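Local coordinates for protein trans-isoprenyl diphosphate synthase (Caulobacter crescentus, PDB 3OYR) that probably makes all-trans-octaprenyl diphosphate, the side-chain precursor of isoprenoid quinones, by adding isopentenyl units to farnesyl diphosphate, at residues H175-S180 / R278-R283; F87-A92 / V145-M150. All blocks are in the same frame, centred on the assembly; numbering follows the deposited sequence.

Contact 1 of 2, residues H175-S180 / R278-R283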
loop_
_atom_site.group_PDB
_atom_site.type_symbol
_atom_site.label_atom_id
_atom_site.label_comp_id
_atom_site.label_asym_id
_atom_site.label_seq_id
_atom_site.Cartn_x
_atom_site.Cartn_y
_atom_site.Cartn_z
ATOM N N HIS B 175 10.202 -5.961 19.792
ATOM C CA HIS B 175 11.216 -7.013 19.759
ATOM C C HIS B 175 12.221 -6.958 20.908
ATOM O O HIS B 175 13.365 -7.384 20.762
ATOM C CB HIS B 175 11.890 -7.037 18.383
ATOM C CG HIS B 175 10.947 -7.403 17.280
ATOM N ND1 HIS B 175 10.809 -8.695 16.818
ATOM C CD2 HIS B 175 10.050 -6.659 16.590
ATOM C CE1 HIS B 175 9.889 -8.725 15.869
ATOM N NE2 HIS B 175 9.412 -7.501 15.711
ATOM N N ASP B 176 11.772 -6.426 22.047
ATOM C CA ASP B 176 12.504 -6.495 23.315
ATOM C C ASP B 176 11.526 -6.663 24.478
ATOM O O ASP B 176 10.395 -6.174 24.423
ATOM C CB ASP B 176 13.475 -5.303 23.511
ATOM C CG ASP B 176 12.778 -4.004 23.947
ATOM O OD1 ASP B 176 12.557 -3.802 25.168
ATOM O OD2 ASP B 176 12.501 -3.158 23.067
ATOM N N LEU B 177 11.971 -7.356 25.526
ATOM C CA LEU B 177 11.113 -7.713 26.672
ATOM C C LEU B 177 10.733 -6.549 27.593
ATOM O O LEU B 177 9.819 -6.674 28.416
ATOM C CB LEU B 177 11.711 -8.873 27.488
ATOM C CG LEU B 177 13.196 -9.243 27.401
ATOM C CD1 LEU B 177 13.764 -9.592 28.771
ATOM C CD2 LEU B 177 13.395 -10.397 26.430
ATOM N N ASN B 178 11.413 -5.416 27.450
ATOM C CA ASN B 178 11.033 -4.238 28.211
ATOM C C ASN B 178 10.058 -3.337 27.438
ATOM O O ASN B 178 10.169 -2.105 27.432
ATOM C CB ASN B 178 12.262 -3.478 28.704
ATOM C CG ASN B 178 12.114 -3.021 30.150
ATOM O OD1 ASN B 178 11.860 -3.831 31.053
ATOM N ND2 ASN B 178 12.269 -1.718 30.378
ATOM N N LEU B 179 9.105 -3.988 26.777
ATOM C CA LEU B 179 7.992 -3.324 26.137
ATOM C C LEU B 179 6.916 -3.097 27.196
ATOM O O LEU B 179 6.543 -4.017 27.928
ATOM C CB LEU B 179 7.464 -4.202 24.992
ATOM C CG LEU B 179 6.147 -3.843 24.294
ATOM C CD1 LEU B 179 6.339 -2.627 23.416
ATOM C CD2 LEU B 179 5.640 -5.001 23.460
ATOM N N SER B 180 6.426 -1.871 27.299
ATOM C CA SER B 180 5.368 -1.584 28.261
ATOM C C SER B 180 4.018 -1.964 27.676
ATOM O O SER B 180 3.880 -2.130 26.465
ATOM C CB SER B 180 5.377 -0.109 28.681
ATOM O OG SER B 180 4.871 0.716 27.649
ATOM N N ARG B 278 17.017 -15.439 26.516
ATOM C CA ARG B 278 17.561 -16.274 25.453
ATOM C C ARG B 278 16.589 -16.371 24.275
ATOM O O ARG B 278 16.966 -16.095 23.136
ATOM C CB ARG B 278 17.887 -17.669 26.005
ATOM C CG ARG B 278 18.590 -18.615 25.031
ATOM C CD ARG B 278 18.907 -19.969 25.675
ATOM N NE ARG B 278 17.706 -20.731 26.029
ATOM C CZ ARG B 278 17.269 -20.933 27.272
ATOM N NH1 ARG B 278 17.927 -20.436 28.315
ATOM N NH2 ARG B 278 16.167 -21.639 27.472
ATOM N N ALA B 279 15.342 -16.735 24.570
ATOM C CA ALA B 279 14.338 -17.017 23.545
ATOM C C ALA B 279 13.810 -15.784 22.808
ATOM O O ALA B 279 13.452 -15.881 21.637
ATOM C CB ALA B 279 13.182 -17.809 24.140
ATOM N N ILE B 280 13.761 -14.639 23.489
ATOM C CA ILE B 280 13.147 -13.426 22.928
ATOM C C ILE B 280 14.154 -12.303 22.670
ATOM O O ILE B 280 14.210 -11.754 21.565
ATOM C CB ILE B 280 11.990 -12.899 23.832
ATOM C CG1 ILE B 280 10.926 -13.986 24.062
ATOM C CG2 ILE B 280 11.386 -11.599 23.278
ATOM C CD1 ILE B 280 10.005 -14.267 22.877
ATOM N N GLY B 281 14.929 -11.962 23.698
ATOM C CA GLY B 281 15.908 -10.876 23.632
ATOM C C GLY B 281 17.050 -11.164 22.680
ATOM O O GLY B 281 17.376 -10.335 21.828
ATOM N N ARG B 282 17.655 -12.342 22.825
ATOM C CA ARG B 282 18.701 -12.791 21.907
ATOM C C ARG B 282 18.114 -13.651 20.789
ATOM O O ARG B 282 18.770 -13.877 19.767
ATOM C CB ARG B 282 19.797 -13.559 22.649
ATOM C CG ARG B 282 20.458 -12.799 23.786
ATOM C CD ARG B 282 21.754 -13.475 24.186
ATOM N NE ARG B 282 21.791 -13.788 25.613
ATOM C CZ ARG B 282 21.554 -14.993 26.127
ATOM N NH1 ARG B 282 21.265 -16.020 25.337
ATOM N NH2 ARG B 282 21.610 -15.174 27.438
ATOM N N ARG B 283 16.885 -14.127 21.014
ATOM C CA ARG B 283 16.065 -14.863 20.027
ATOM C C ARG B 283 16.627 -16.230 19.580
ATOM O O ARG B 283 16.507 -16.618 18.409
ATOM C CB ARG B 283 15.703 -13.967 18.829
ATOM C CG ARG B 283 14.258 -14.077 18.394
ATOM C CD ARG B 283 13.900 -12.987 17.398
ATOM N NE ARG B 283 14.496 -13.210 16.082
ATOM C CZ ARG B 283 13.988 -14.003 15.140
ATOM N NH1 ARG B 283 14.613 -14.131 13.981
ATOM N NH2 ARG B 283 12.862 -14.671 15.347
#

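Contact 2 of 2, residues F87-A92 / V145-M150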
loop_
_atom_site.group_PDB
_atom_site.type_symbol
_atom_site.label_atom_id
_atom_site.label_comp_id
_atom_site.label_asym_id
_atom_site.label_seq_id
_atom_site.Cartn_x
_atom_site.Cartn_y
_atom_site.Cartn_z
ATOM N N PHE B 87 -22.406 2.314 0.049
ATOM C CA PHE B 87 -21.513 1.838 1.093
ATOM C C PHE B 87 -20.834 0.516 0.731
ATOM O O PHE B 87 -19.789 0.203 1.297
ATOM C CB PHE B 87 -22.257 1.715 2.441
ATOM C CG PHE B 87 -23.383 0.701 2.436
ATOM C CD1 PHE B 87 -24.690 1.102 2.172
ATOM C CD2 PHE B 87 -23.142 -0.648 2.705
ATOM C CE1 PHE B 87 -25.741 0.189 2.168
ATOM C CE2 PHE B 87 -24.193 -1.583 2.697
ATOM C CZ PHE B 87 -25.498 -1.161 2.423
ATOM N N GLN B 88 -21.417 -0.250 -0.200
ATOM C CA GLN B 88 -20.853 -1.553 -0.599
ATOM C C GLN B 88 -19.472 -1.432 -1.222
ATOM O O GLN B 88 -18.636 -2.336 -1.060
ATOM C CB GLN B 88 -21.786 -2.315 -1.560
ATOM C CG GLN B 88 -23.041 -2.941 -0.894
ATOM C CD GLN B 88 -24.054 -3.472 -1.918
ATOM O OE1 GLN B 88 -23.695 -3.744 -3.056
ATOM N NE2 GLN B 88 -25.333 -3.593 -1.512
ATOM N N LYS B 89 -19.239 -0.351 -1.970
ATOM C CA LYS B 89 -17.914 -0.064 -2.521
ATOM C C LYS B 89 -16.881 0.223 -1.436
ATOM O O LYS B 89 -15.737 -0.242 -1.539
ATOM C CB LYS B 89 -17.959 1.065 -3.542
ATOM C CG LYS B 89 -18.941 0.807 -4.681
ATOM C CD LYS B 89 -18.825 1.865 -5.763
ATOM C CE LYS B 89 -19.651 1.475 -7.001
ATOM N NZ LYS B 89 -19.290 2.356 -8.166
ATOM N N LEU B 90 -17.296 0.966 -0.404
ATOM C CA LEU B 90 -16.465 1.220 0.788
ATOM C C LEU B 90 -16.162 -0.077 1.502
ATOM O O LEU B 90 -14.999 -0.344 1.826
ATOM C CB LEU B 90 -17.131 2.216 1.747
ATOM C CG LEU B 90 -17.485 3.586 1.163
ATOM C CD1 LEU B 90 -18.250 4.428 2.174
ATOM C CD2 LEU B 90 -16.268 4.357 0.661
ATOM N N ALA B 91 -17.186 -0.913 1.688
ATOM C CA ALA B 91 -16.992 -2.240 2.304
ATOM C C ALA B 91 -15.982 -3.072 1.539
ATOM O O ALA B 91 -15.081 -3.677 2.142
ATOM C CB ALA B 91 -18.327 -2.992 2.434
ATOM N N ALA B 92 -16.125 -3.086 0.211
ATOM C CA ALA B 92 -15.157 -3.747 -0.658
ATOM C C ALA B 92 -13.729 -3.157 -0.521
ATOM O O ALA B 92 -12.723 -3.903 -0.431
ATOM C CB ALA B 92 -15.658 -3.685 -2.127
ATOM N N VAL B 145 -13.123 6.450 -4.461
ATOM C CA VAL B 145 -13.340 7.564 -5.380
ATOM C C VAL B 145 -14.717 7.490 -6.058
ATOM O O VAL B 145 -15.436 8.506 -6.152
ATOM C CB VAL B 145 -12.194 7.653 -6.432
ATOM C CG1 VAL B 145 -12.588 8.550 -7.561
ATOM C CG2 VAL B 145 -10.877 8.166 -5.781
ATOM N N GLU B 146 -15.095 6.289 -6.506
ATOM C CA GLU B 146 -16.401 6.076 -7.148
ATOM C C GLU B 146 -17.601 6.465 -6.288
ATOM O O GLU B 146 -18.624 6.903 -6.819
ATOM C CB GLU B 146 -16.567 4.628 -7.593
ATOM C CG GLU B 146 -15.776 4.234 -8.830
ATOM C CD GLU B 146 -15.729 2.724 -9.049
ATOM O OE1 GLU B 146 -14.658 2.231 -9.446
ATOM O OE2 GLU B 146 -16.753 2.034 -8.830
ATOM N N THR B 147 -17.492 6.298 -4.975
ATOM C CA THR B 147 -18.591 6.644 -4.068
ATOM C C THR B 147 -18.777 8.157 -3.935
ATOM O O THR B 147 -19.834 8.608 -3.470
ATOM C CB THR B 147 -18.369 6.088 -2.649
ATOM O OG1 THR B 147 -17.430 6.918 -1.959
ATOM C CG2 THR B 147 -17.830 4.673 -2.698
ATOM N N ASN B 148 -17.738 8.927 -4.293
ATOM C CA ASN B 148 -17.756 10.398 -4.173
ATOM C C ASN B 148 -17.872 10.906 -2.730
ATOM O O ASN B 148 -18.266 12.037 -2.483
ATOM C CB ASN B 148 -18.872 11.011 -5.036
ATOM C CG ASN B 148 -18.346 11.913 -6.105
ATOM O OD1 ASN B 148 -17.265 12.506 -5.980
ATOM N ND2 ASN B 148 -19.111 12.041 -7.173
ATOM N N SER B 149 -17.541 10.063 -1.768
ATOM C CA SER B 149 -17.571 10.502 -0.393
ATOM C C SER B 149 -16.178 10.854 0.060
ATOM O O SER B 149 -15.344 9.982 0.371
ATOM C CB SER B 149 -18.212 9.471 0.529
ATOM O OG SER B 149 -18.102 9.943 1.864
ATOM N N MET B 150 -15.922 12.153 0.068
ATOM C CA MET B 150 -14.607 12.645 0.451
ATOM C C MET B 150 -14.284 12.360 1.915
ATOM O O MET B 150 -13.135 12.058 2.268
ATOM C CB MET B 150 -14.431 14.127 0.077
ATOM C CG MET B 150 -13.003 14.636 0.284
ATOM S SD MET B 150 -11.673 14.019 -0.800
ATOM C CE MET B 150 -12.119 12.424 -1.366
HETATM O O HOH W 1 -20.796 4.698 -6.810
#

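Contact 1 of 2, residues H175-S180 / R278-R283
Leu-177 reaches across to Ile-280 and Gly-281 with a single methyl, CD2, and that methyl makes all the close approaches. It comes to 3.5 Å from the backbone N of Gly-281 and lies against the end of helix 273-281. On the same side, CD2 is also 3.9 Å from CB of Ile-280, with the CG2 branch of that residue equally near. Ile-280 offers this branch because its CG2 points opposite the backbone N, while CG1, at chi1 -56°, swings in next to the N and runs on to CD1, away from the leucine. One beta-branched side chain thus serves two neighbours: CB and CG2 meet the leucine, and CG1 and CD1 lead away from the loop. Glycine suits position 281, since a beta carbon there would come to about 3.4 Å from Leu-177 CD2, a tight fit. No hydrogen bond joins the two segments; a polar link within the loop is a weak bond of 3.0 Å from Asn-178 N to Asp-176 OD1 that spans the leucine. The chain leaves helical geometry at Arg-283, with positive phi. The packing joins the loop between helices 150-173 and 181-206 to the end of helix 273-281, where Ile-280 also packs on Phe-252 of helix 250-254 and Leu-261 of helix 259-267.

Contact 2 of 2, residues F87-A92 / V145-M150
Lys-89 lies across Glu-146 and Thr-147, and its side chain can be followed atom by atom over the end of helix 126-147. Its CB starts against the threonine, 3.7 Å from Thr-147 CG2. From CG the chain runs extended, crossing the glutamate at about a right angle; CD passes 4.0 Å from Glu-146 CB, and CE comes within 3.5 Å of Glu-146 OE2. The tip closes the bridge: NZ donates to Glu-146 OE2 at 2.6 Å, meeting the oxygen on its anti lone pair, the side turned from OE1. A water 3.1 Å from Lys-89 NZ accepts from it and donates to the carbonyl O of Glu-146, so the ammonium is tied to both side chain and main chain of one residue. Cutting the side chain back to an alanine is likely to leave Glu-146 OE2 without this lysine, the water without its donor and Glu-146 without its methylene cover, though the CB touch on Thr-147 would remain. Thr-147 CG2 is also 3.7 Å from Leu-90 CD2, so a threonine fits well: CG2 packs on the apolar side, while OG1, at chi1 78°, turns back to its own chain. There OG1 binds Met-144 O and accepts from Ser-149 N at 3.2 Å, an ST turn that shapes the chain where helix 126-147 ends; Ser-149 then caps the next helix. Glu-146 OE1 has a second basic partner, Arg-45 of helix 25-45. The contact therefore ties the start of helix 87-109 to the end of helix 126-147, with helices 25-45 and 68-79 packed on other faces of the former and Met-150 of the second subunit lying against Val-145 and Asn-148.

In the fold
Both contacts are partly buried and lie on opposite sides of the chain's centre, about 42 Å apart between their centres, in the largely helical prenyl synthase fold. They share no helix and follow one another in the sequence. Contact 2 joins two long helices near their ends and mixes apolar packing with a charged pair and a water; it lies away from the annotated sites but beside the subunit interface. Contact 1, which buries less surface, packs a loop methyl on backbone and isoleucine of a short helix, without hydrogen bond or charge pair, and no other subunit touches it; Ile-280 stands about 10 Å, side chain to side chain, from Asp-236, a calcium ligand with no ion bound in this chain.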